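Local coordinates for 4-hydroxythreonine-4-phosphate dehydrogenase (Legionella pneumophila subsp. pneumophila, PDB 6XMY), which probably catalyses the NAD(P)-dependent oxidation of 4-(phosphooxy)-L-threonine, a step in pyridoxine 5'-phosphate biosynthesis, with a divalent metal ion as cofactor, at residues A[15-23]-A[82-91]; A[147-155]-A[185-194]. All coordinates share one frame; numbering follows the deposited sequence.

Contact 1 (A[15-23]-A[82-91]). With EDO (1,2-ethanediol), chain F; EDO (1,2-ethanediol), chain E.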
loop_
_atom_site.group_PDB
_atom_site.type_symbol
_atom_site.label_atom_id
_atom_site.label_comp_id
_atom_site.label_asym_id
_atom_site.label_seq_id
_atom_site.Cartn_x
_atom_site.Cartn_y
_atom_site.Cartn_z
ATOM N N SER A 15 3.259 -4.083 -10.283
ATOM C CA SER A 15 1.963 -4.420 -10.865
ATOM C C SER A 15 1.322 -3.163 -11.431
ATOM O O SER A 15 1.087 -2.198 -10.698
ATOM C CB SER A 15 1.034 -5.038 -9.832
ATOM O OG SER A 15 -0.295 -4.977 -10.316
ATOM N N SER A 16 1.039 -3.165 -12.726
ATOM C CA SER A 16 0.447 -1.997 -13.365
ATOM C C SER A 16 -1.041 -1.813 -13.063
ATOM O O SER A 16 -1.607 -0.799 -13.478
ATOM C CB SER A 16 0.732 -2.009 -14.872
ATOM O OG SER A 16 0.106 -3.105 -15.519
ATOM N N GLY A 17 -1.684 -2.747 -12.357
ATOM C CA GLY A 17 -2.989 -2.479 -11.769
ATOM C C GLY A 17 -4.134 -2.480 -12.775
ATOM O O GLY A 17 -4.087 -3.135 -13.821
ATOM N N GLU A 18 -5.197 -1.762 -12.420
ATOM C CA GLU A 18 -6.389 -1.697 -13.260
ATOM C C GLU A 18 -6.042 -1.070 -14.611
ATOM O O GLU A 18 -5.565 0.070 -14.649
ATOM C CB GLU A 18 -7.471 -0.890 -12.541
ATOM C CG GLU A 18 -8.607 -0.425 -13.437
ATOM C CD GLU A 18 -9.264 -1.544 -14.209
ATOM O OE1 GLU A 18 -9.477 -1.365 -15.425
ATOM O OE2 GLU A 18 -9.568 -2.600 -13.618
ATOM N N PRO A 19 -6.209 -1.790 -15.722
ATOM C CA PRO A 19 -5.650 -1.301 -16.987
ATOM C C PRO A 19 -6.345 -0.069 -17.529
ATOM O O PRO A 19 -5.707 0.709 -18.253
ATOM C CB PRO A 19 -5.811 -2.496 -17.936
ATOM C CG PRO A 19 -6.910 -3.315 -17.331
ATOM C CD PRO A 19 -6.773 -3.144 -15.851
ATOM N N ALA A 20 -7.628 0.140 -17.195
ATOM C CA ALA A 20 -8.363 1.302 -17.682
ATOM C C ALA A 20 -8.067 2.559 -16.875
ATOM O O ALA A 20 -8.474 3.651 -17.291
ATOM C CB ALA A 20 -9.870 1.025 -17.652
ATOM N N GLY A 21 -7.393 2.425 -15.737
ATOM C CA GLY A 21 -7.062 3.536 -14.876
ATOM C C GLY A 21 -5.661 4.059 -15.115
ATOM O O GLY A 21 -5.016 3.762 -16.126
ATOM N N ILE A 22 -5.167 4.839 -14.147
ATOM C CA ILE A 22 -3.883 5.515 -14.322
ATOM C C ILE A 22 -2.682 4.636 -13.997
ATOM O O ILE A 22 -1.542 5.086 -14.175
ATOM C CB ILE A 22 -3.777 6.840 -13.533
ATOM C CG1 ILE A 22 -4.005 6.613 -12.030
ATOM C CG2 ILE A 22 -4.705 7.894 -14.136
ATOM C CD1 ILE A 22 -3.647 7.830 -11.181
ATOM N N GLY A 23 -2.891 3.411 -13.517
ATOM C CA GLY A 23 -1.793 2.516 -13.207
ATOM C C GLY A 23 -0.795 2.374 -14.348
ATOM O O GLY A 23 0.415 2.557 -14.160
ATOM N N CYS A 82 -4.203 -8.879 -21.334
ATOM C CA CYS A 82 -5.595 -8.588 -21.014
ATOM C C CYS A 82 -6.508 -9.523 -21.800
ATOM O O CYS A 82 -6.181 -9.959 -22.905
ATOM C CB CYS A 82 -5.951 -7.142 -21.381
ATOM S SG CYS A 82 -5.141 -5.900 -20.381
ATOM N N ALA A 83 -7.659 -9.853 -21.210
ATOM C CA ALA A 83 -8.641 -10.657 -21.932
ATOM C C ALA A 83 -9.265 -9.883 -23.087
ATOM O O ALA A 83 -9.620 -10.479 -24.115
ATOM C CB ALA A 83 -9.731 -11.156 -20.987
ATOM N N ALA A 84 -9.397 -8.567 -22.943
ATOM C CA ALA A 84 -9.971 -7.724 -23.978
ATOM C C ALA A 84 -9.151 -6.449 -24.088
ATOM O O ALA A 84 -8.622 -5.955 -23.083
ATOM C CB ALA A 84 -11.433 -7.362 -23.677
ATOM N N PRO A 85 -9.028 -5.897 -25.293
ATOM C CA PRO A 85 -8.332 -4.618 -25.452
ATOM C C PRO A 85 -8.964 -3.548 -24.582
ATOM O O PRO A 85 -10.178 -3.531 -24.356
ATOM C CB PRO A 85 -8.508 -4.304 -26.943
ATOM C CG PRO A 85 -8.624 -5.640 -27.572
ATOM C CD PRO A 85 -9.386 -6.492 -26.590
ATOM N N VAL A 86 -8.116 -2.648 -24.113
ATOM C CA VAL A 86 -8.455 -1.688 -23.072
ATOM C C VAL A 86 -8.820 -0.358 -23.714
ATOM O O VAL A 86 -8.170 0.092 -24.665
ATOM C CB VAL A 86 -7.269 -1.529 -22.100
ATOM C CG1 VAL A 86 -7.600 -0.492 -21.024
ATOM C CG2 VAL A 86 -6.892 -2.875 -21.465
ATOM N N ILE A 87 -9.848 0.287 -23.172
ATOM C CA ILE A 87 -10.218 1.648 -23.535
ATOM C C ILE A 87 -9.999 2.500 -22.293
ATOM O O ILE A 87 -10.534 2.185 -21.225
ATOM C CB ILE A 87 -11.676 1.710 -24.014
ATOM C CG1 ILE A 87 -11.838 0.877 -25.291
ATOM C CG2 ILE A 87 -12.117 3.156 -24.239
ATOM C CD1 ILE A 87 -13.280 0.566 -25.621
ATOM N N SER A 88 -9.190 3.553 -22.421
ATOM C CA SER A 88 -8.858 4.389 -21.271
ATOM C C SER A 88 -10.110 4.891 -20.570
ATOM O O SER A 88 -11.024 5.423 -21.209
ATOM C CB SER A 88 -8.018 5.581 -21.719
ATOM O OG SER A 88 -6.844 5.126 -22.349
ATOM N N GLY A 89 -10.140 4.731 -19.249
ATOM C CA GLY A 89 -11.243 5.213 -18.439
ATOM C C GLY A 89 -12.462 4.320 -18.405
ATOM O O GLY A 89 -13.402 4.616 -17.656
ATOM N N GLU A 90 -12.486 3.241 -19.183
ATOM C CA GLU A 90 -13.665 2.391 -19.326
ATOM C C GLU A 90 -13.403 1.064 -18.617
ATOM O O GLU A 90 -12.680 0.206 -19.130
ATOM C CB GLU A 90 -13.984 2.183 -20.803
ATOM C CG GLU A 90 -15.115 1.201 -21.084
ATOM C CD GLU A 90 -16.502 1.777 -20.839
ATOM O OE1 GLU A 90 -16.737 2.961 -21.173
ATOM O OE2 GLU A 90 -17.363 1.038 -20.314
ATOM N N LEU A 91 -13.990 0.896 -17.436
ATOM C CA LEU A 91 -13.855 -0.368 -16.724
ATOM C C LEU A 91 -14.455 -1.496 -17.546
ATOM O O LEU A 91 -15.488 -1.335 -18.197
ATOM C CB LEU A 91 -14.588 -0.299 -15.387
ATOM C CG LEU A 91 -13.959 0.569 -14.304
ATOM C CD1 LEU A 91 -14.904 0.670 -13.116
ATOM C CD2 LEU A 91 -12.612 0.003 -13.870
HETATM C C1 EDO F . -4.542 -2.675 -25.836
HETATM O O1 EDO F . -5.260 -3.154 -24.692
HETATM C C2 EDO F . -4.948 -1.239 -26.154
HETATM O O2 EDO F . -6.328 -1.168 -26.548
HETATM C C1 EDO E . -5.047 1.961 -24.174
HETATM O O1 EDO E . -5.974 2.095 -23.096
HETATM C C2 EDO E . -4.942 3.298 -24.886
HETATM O O2 EDO E . -4.396 4.239 -23.961
#

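Contact 2 (A[147-155]-A[185-194]). With SO4 (sulfate ion), chain J.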
loop_
_atom_site.group_PDB
_atom_site.type_symbol
_atom_site.label_atom_id
_atom_site.label_comp_id
_atom_site.label_asym_id
_atom_site.label_seq_id
_atom_site.Cartn_x
_atom_site.Cartn_y
_atom_site.Cartn_z
ATOM N N GLU A 147 -0.715 -16.759 3.632
ATOM C CA GLU A 147 -1.242 -17.407 4.830
ATOM C C GLU A 147 -0.729 -16.746 6.107
ATOM O O GLU A 147 -0.333 -17.413 7.062
ATOM C CB GLU A 147 -0.990 -18.913 4.812
ATOM C CG GLU A 147 -1.423 -19.560 3.514
ATOM C CD GLU A 147 -2.017 -20.934 3.724
ATOM O OE1 GLU A 147 -3.254 -21.030 3.892
ATOM O OE2 GLU A 147 -1.245 -21.913 3.733
ATOM N N VAL A 148 -0.740 -15.416 6.120
ATOM C CA VAL A 148 -0.359 -14.625 7.285
ATOM C C VAL A 148 -1.632 -14.182 7.995
ATOM O O VAL A 148 -2.538 -13.622 7.367
ATOM C CB VAL A 148 0.491 -13.412 6.868
ATOM C CG1 VAL A 148 0.821 -12.552 8.069
ATOM C CG2 VAL A 148 1.767 -13.875 6.177
ATOM N N GLU A 149 -1.702 -14.424 9.307
ATOM C CA GLU A 149 -2.908 -14.071 10.051
ATOM C C GLU A 149 -3.067 -12.560 10.185
ATOM O O GLU A 149 -4.162 -12.023 9.975
ATOM C CB GLU A 149 -2.904 -14.732 11.427
ATOM C CG GLU A 149 -3.999 -14.203 12.343
ATOM C CD GLU A 149 -4.135 -15.004 13.617
ATOM O OE1 GLU A 149 -5.048 -15.853 13.683
ATOM O OE2 GLU A 149 -3.326 -14.794 14.546
ATOM N N THR A 150 -1.993 -11.854 10.539
ATOM C CA THR A 150 -2.058 -10.417 10.790
ATOM C C THR A 150 -1.080 -9.694 9.878
ATOM O O THR A 150 0.139 -9.862 10.002
ATOM C CB THR A 150 -1.751 -10.089 12.251
ATOM O OG1 THR A 150 -2.603 -10.861 13.106
ATOM C CG2 THR A 150 -1.983 -8.595 12.513
ATOM N N VAL A 151 -1.614 -8.892 8.963
ATOM C CA VAL A 151 -0.834 -7.903 8.245
ATOM C C VAL A 151 -1.376 -6.536 8.636
ATOM O O VAL A 151 -2.474 -6.408 9.183
ATOM C CB VAL A 151 -0.897 -8.099 6.722
ATOM C CG1 VAL A 151 -0.396 -9.484 6.341
ATOM C CG2 VAL A 151 -2.311 -7.871 6.239
ATOM N N VAL A 152 -0.584 -5.507 8.371
ATOM C CA VAL A 152 -0.942 -4.154 8.774
ATOM C C VAL A 152 -0.763 -3.230 7.582
ATOM O O VAL A 152 0.300 -3.218 6.948
ATOM C CB VAL A 152 -0.096 -3.656 9.959
ATOM C CG1 VAL A 152 -0.492 -2.214 10.305
ATOM C CG2 VAL A 152 -0.247 -4.573 11.162
ATOM N N MET A 153 -1.799 -2.462 7.279
ATOM C CA MET A 153 -1.708 -1.391 6.297
ATOM C C MET A 153 -1.201 -0.138 6.997
ATOM O O MET A 153 -1.806 0.332 7.970
ATOM C CB MET A 153 -3.071 -1.103 5.673
ATOM C CG MET A 153 -3.087 0.172 4.832
ATOM S SD MET A 153 -4.715 0.635 4.203
ATOM C CE MET A 153 -5.157 -0.854 3.308
ATOM N N MET A 154 -0.093 0.401 6.508
ATOM C CA MET A 154 0.474 1.618 7.069
ATOM C C MET A 154 0.739 2.586 5.933
ATOM O O MET A 154 1.433 2.243 4.975
ATOM C CB MET A 154 1.762 1.347 7.855
ATOM C CG MET A 154 2.325 2.599 8.508
ATOM S SD MET A 154 3.841 2.303 9.426
ATOM C CE MET A 154 5.034 2.161 8.104
ATOM N N LEU A 155 0.168 3.773 6.012
ATOM C CA LEU A 155 0.540 4.840 5.096
ATOM C C LEU A 155 1.643 5.682 5.725
ATOM O O LEU A 155 1.642 5.933 6.939
ATOM C CB LEU A 155 -0.673 5.693 4.699
ATOM C CG LEU A 155 -1.435 5.158 3.468
ATOM C CD1 LEU A 155 -2.143 3.833 3.764
ATOM C CD2 LEU A 155 -2.422 6.185 2.923
ATOM N N LYS A 185 -2.077 -7.637 18.127
ATOM C CA LYS A 185 -1.351 -8.233 17.013
ATOM C C LYS A 185 -0.953 -7.181 15.992
ATOM O O LYS A 185 0.156 -7.224 15.443
ATOM C CB LYS A 185 -2.206 -9.322 16.375
ATOM C CG LYS A 185 -2.305 -10.558 17.250
ATOM C CD LYS A 185 -3.313 -11.548 16.708
ATOM C CE LYS A 185 -3.367 -12.796 17.573
ATOM N NZ LYS A 185 -4.380 -13.765 17.078
ATOM N N VAL A 186 -1.850 -6.228 15.724
ATOM C CA VAL A 186 -1.536 -5.140 14.804
ATOM C C VAL A 186 -0.365 -4.321 15.327
ATOM O O VAL A 186 0.586 -4.017 14.592
ATOM C CB VAL A 186 -2.779 -4.264 14.572
ATOM C CG1 VAL A 186 -2.384 -2.918 13.977
ATOM C CG2 VAL A 186 -3.761 -4.995 13.673
ATOM N N ILE A 187 -0.433 -3.923 16.601
ATOM C CA ILE A 187 0.614 -3.064 17.139
ATOM C C ILE A 187 1.928 -3.828 17.342
ATOM O O ILE A 187 3.012 -3.256 17.163
ATOM C CB ILE A 187 0.120 -2.285 18.375
ATOM C CG1 ILE A 187 -1.036 -1.369 17.951
ATOM C CG2 ILE A 187 1.254 -1.460 18.980
ATOM C CD1 ILE A 187 -1.628 -0.525 19.077
ATOM N N GLN A 188 1.869 -5.128 17.659
ATOM C CA GLN A 188 3.098 -5.925 17.683
ATOM C C GLN A 188 3.778 -5.904 16.317
ATOM O O GLN A 188 4.993 -5.695 16.217
ATOM C CB GLN A 188 2.791 -7.370 18.087
ATOM C CG GLN A 188 2.584 -7.604 19.579
ATOM C CD GLN A 188 2.069 -9.004 19.879
ATOM O OE1 GLN A 188 1.615 -9.723 18.984
ATOM N NE2 GLN A 188 2.134 -9.396 21.142
ATOM N N GLN A 189 3.001 -6.084 15.248
ATOM C CA GLN A 189 3.584 -6.055 13.913
ATOM C C GLN A 189 4.129 -4.673 13.581
ATOM O O GLN A 189 5.234 -4.548 13.040
ATOM C CB GLN A 189 2.555 -6.494 12.874
ATOM C CG GLN A 189 3.108 -6.484 11.459
ATOM C CD GLN A 189 4.273 -7.435 11.282
ATOM O OE1 GLN A 189 4.129 -8.639 11.474
ATOM N NE2 GLN A 189 5.437 -6.895 10.931
ATOM N N LEU A 190 3.360 -3.625 13.890
ATOM C CA LEU A 190 3.823 -2.261 13.650
ATOM C C LEU A 190 5.136 -1.995 14.380
ATOM O O LEU A 190 6.092 -1.471 13.796
ATOM C CB LEU A 190 2.748 -1.268 14.107
ATOM C CG LEU A 190 3.161 0.202 14.036
ATOM C CD1 LEU A 190 3.510 0.608 12.615
ATOM C CD2 LEU A 190 2.059 1.100 14.605
ATOM N N HIS A 191 5.197 -2.348 15.666
ATOM C CA HIS A 191 6.409 -2.126 16.446
ATOM C C HIS A 191 7.591 -2.868 15.835
ATOM O O HIS A 191 8.682 -2.304 15.671
ATOM C CB HIS A 191 6.158 -2.579 17.888
ATOM C CG HIS A 191 7.377 -2.576 18.753
ATOM N ND1 HIS A 191 8.239 -3.646 18.815
ATOM C CD2 HIS A 191 7.865 -1.648 19.612
ATOM C CE1 HIS A 191 9.217 -3.376 19.662
ATOM N NE2 HIS A 191 9.017 -2.166 20.155
ATOM N N HIS A 192 7.378 -4.132 15.468
ATOM C CA HIS A 192 8.456 -4.931 14.894
ATOM C C HIS A 192 8.974 -4.313 13.605
ATOM O O HIS A 192 10.189 -4.234 13.388
ATOM C CB HIS A 192 7.966 -6.351 14.633
ATOM C CG HIS A 192 9.001 -7.233 14.007
ATOM N ND1 HIS A 192 9.990 -7.852 14.738
ATOM C CD2 HIS A 192 9.213 -7.580 12.716
ATOM C CE1 HIS A 192 10.757 -8.558 13.925
ATOM N NE2 HIS A 192 10.309 -8.407 12.693
ATOM N N SER A 193 8.065 -3.870 12.737
ATOM C CA SER A 193 8.483 -3.301 11.464
ATOM C C SER A 193 9.207 -1.977 11.649
ATOM O O SER A 193 10.207 -1.717 10.973
ATOM C CB SER A 193 7.277 -3.129 10.545
ATOM O OG SER A 193 6.756 -4.394 10.168
ATOM N N LEU A 194 8.704 -1.111 12.536
ATOM C CA LEU A 194 9.387 0.158 12.768
ATOM C C LEU A 194 10.805 -0.073 13.269
ATOM O O LEU A 194 11.740 0.615 12.849
ATOM C CB LEU A 194 8.599 1.008 13.763
ATOM C CG LEU A 194 7.237 1.536 13.296
ATOM C CD1 LEU A 194 6.497 2.221 14.445
ATOM C CD2 LEU A 194 7.415 2.485 12.112
HETATM S S SO4 J . 10.926 -6.903 18.214
HETATM O O1 SO4 J . 10.225 -7.900 17.410
HETATM O O2 SO4 J . 10.747 -5.585 17.614
HETATM O O3 SO4 J . 12.349 -7.224 18.266
HETATM O O4 SO4 J . 10.378 -6.902 19.568
HETATM O O HOH W 1 1.983 -10.014 12.082
#

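Contact 1 (A[15-23]-A[82-91])
In Val86, chi1 of 178° sets CG1 anti to the backbone N and leaves CG2 beside that N, so that CG2 lies 3.7 Å from Pro19 CB, while CG1 comes to 3.6 Å from Pro19 O. The two side chains cross at about a right angle, and the rigid proline and branched valine make a compact apolar pair. Farther along, Leu91 CG is anti to its own carbonyl carbon, which lets CD2 reach Glu18 CD at 3.7 Å. Glu18 itself is bent at chi2 (54°), curling its carboxylate back so that OE1 accepts Ala20 N at 3.0 Å on its anti side, 30° out of the carboxylate plane. This bond braces the type I turn from Glu18 to Gly21, part of the loop joining strand 12-15 to helix 23-29. Ile22 of the same loop touches NAD. Segment 82-91 makes a type II turn from Ile87 to Glu90, where Gly89 suits the positive phi. Gly89 N donates to Ala20 O at 2.8 Å, in the carbonyl plane and on a lone pair, joining one turn to the other. Ala20 is small enough for its CB to come within 3.3 Å of Glu90 O. Arg49 of helix 43-52 binds Pro19 O and Gly21 O, and in the conformer given Ser88 OG is hydrogen-bonded to Glu52.

Contact 2 (A[147-155]-A[185-194])
Helix 180-197 packs against strand 152-156 and the loop leading into it; the axes of segments 152-155 and 185-194 approach to 9.3 Å, with 53° between their directions. Val152 and Met154, two residues apart on the strand, both turn toward the helix. Val152 CG2, beside its backbone N because CG1 takes the anti position (chi1 178°), meets Val186 CG1 at 3.9 Å and Gln189 CB at 3.8 Å; a beta-branched valine suits the strand at 152. Met154 stretches out and bends only at chi3 (76°), laying SD 3.6 Å from Leu190 CD1, with the two side chains at about a right angle. Toward the more exposed end the chemistry becomes polar. Lys185, extended beyond CG, carries its aliphatic part past Thr150 OG1, and NZ forms a salt bridge with Glu149 OE2 at 2.9 Å, approaching from above the carboxylate plane. A water donates to both Thr150 O and Gln189 OE1, bridging loop and helix. The Gln189 amide is steadied at its other end, where NE2 donates in the amide plane to Ser193 OG at 2.9 Å. Leu190 also touches Val264, so the apolar helix face spans strands 152-156 and 262-265, with 161-164 between them: the helix-on-sheet packing of an alpha/beta fold.

From the N terminus, the chain leaves strand 12-15 through the first loop of contact 1, passes through helices 23-29 and 43-52 and strands 37-41, 58-61 and 74-79, and returns at 82-91 to close that circuit. Helix 96-111 and strand 117-120 follow before helix 138-145 leads to contact 2. There a shorter excursion, through strands 152-156 and 161-164 and helix 174-177, ends when helix 180-197 comes back over its starting strand. The two closures are successive and neither encloses nor crosses the other. Contact 1 joins two loops near the NAD pocket; contact 2 joins a helix to a strand. Their centres lie about 31 Å apart, on opposite sides of the chain's centre.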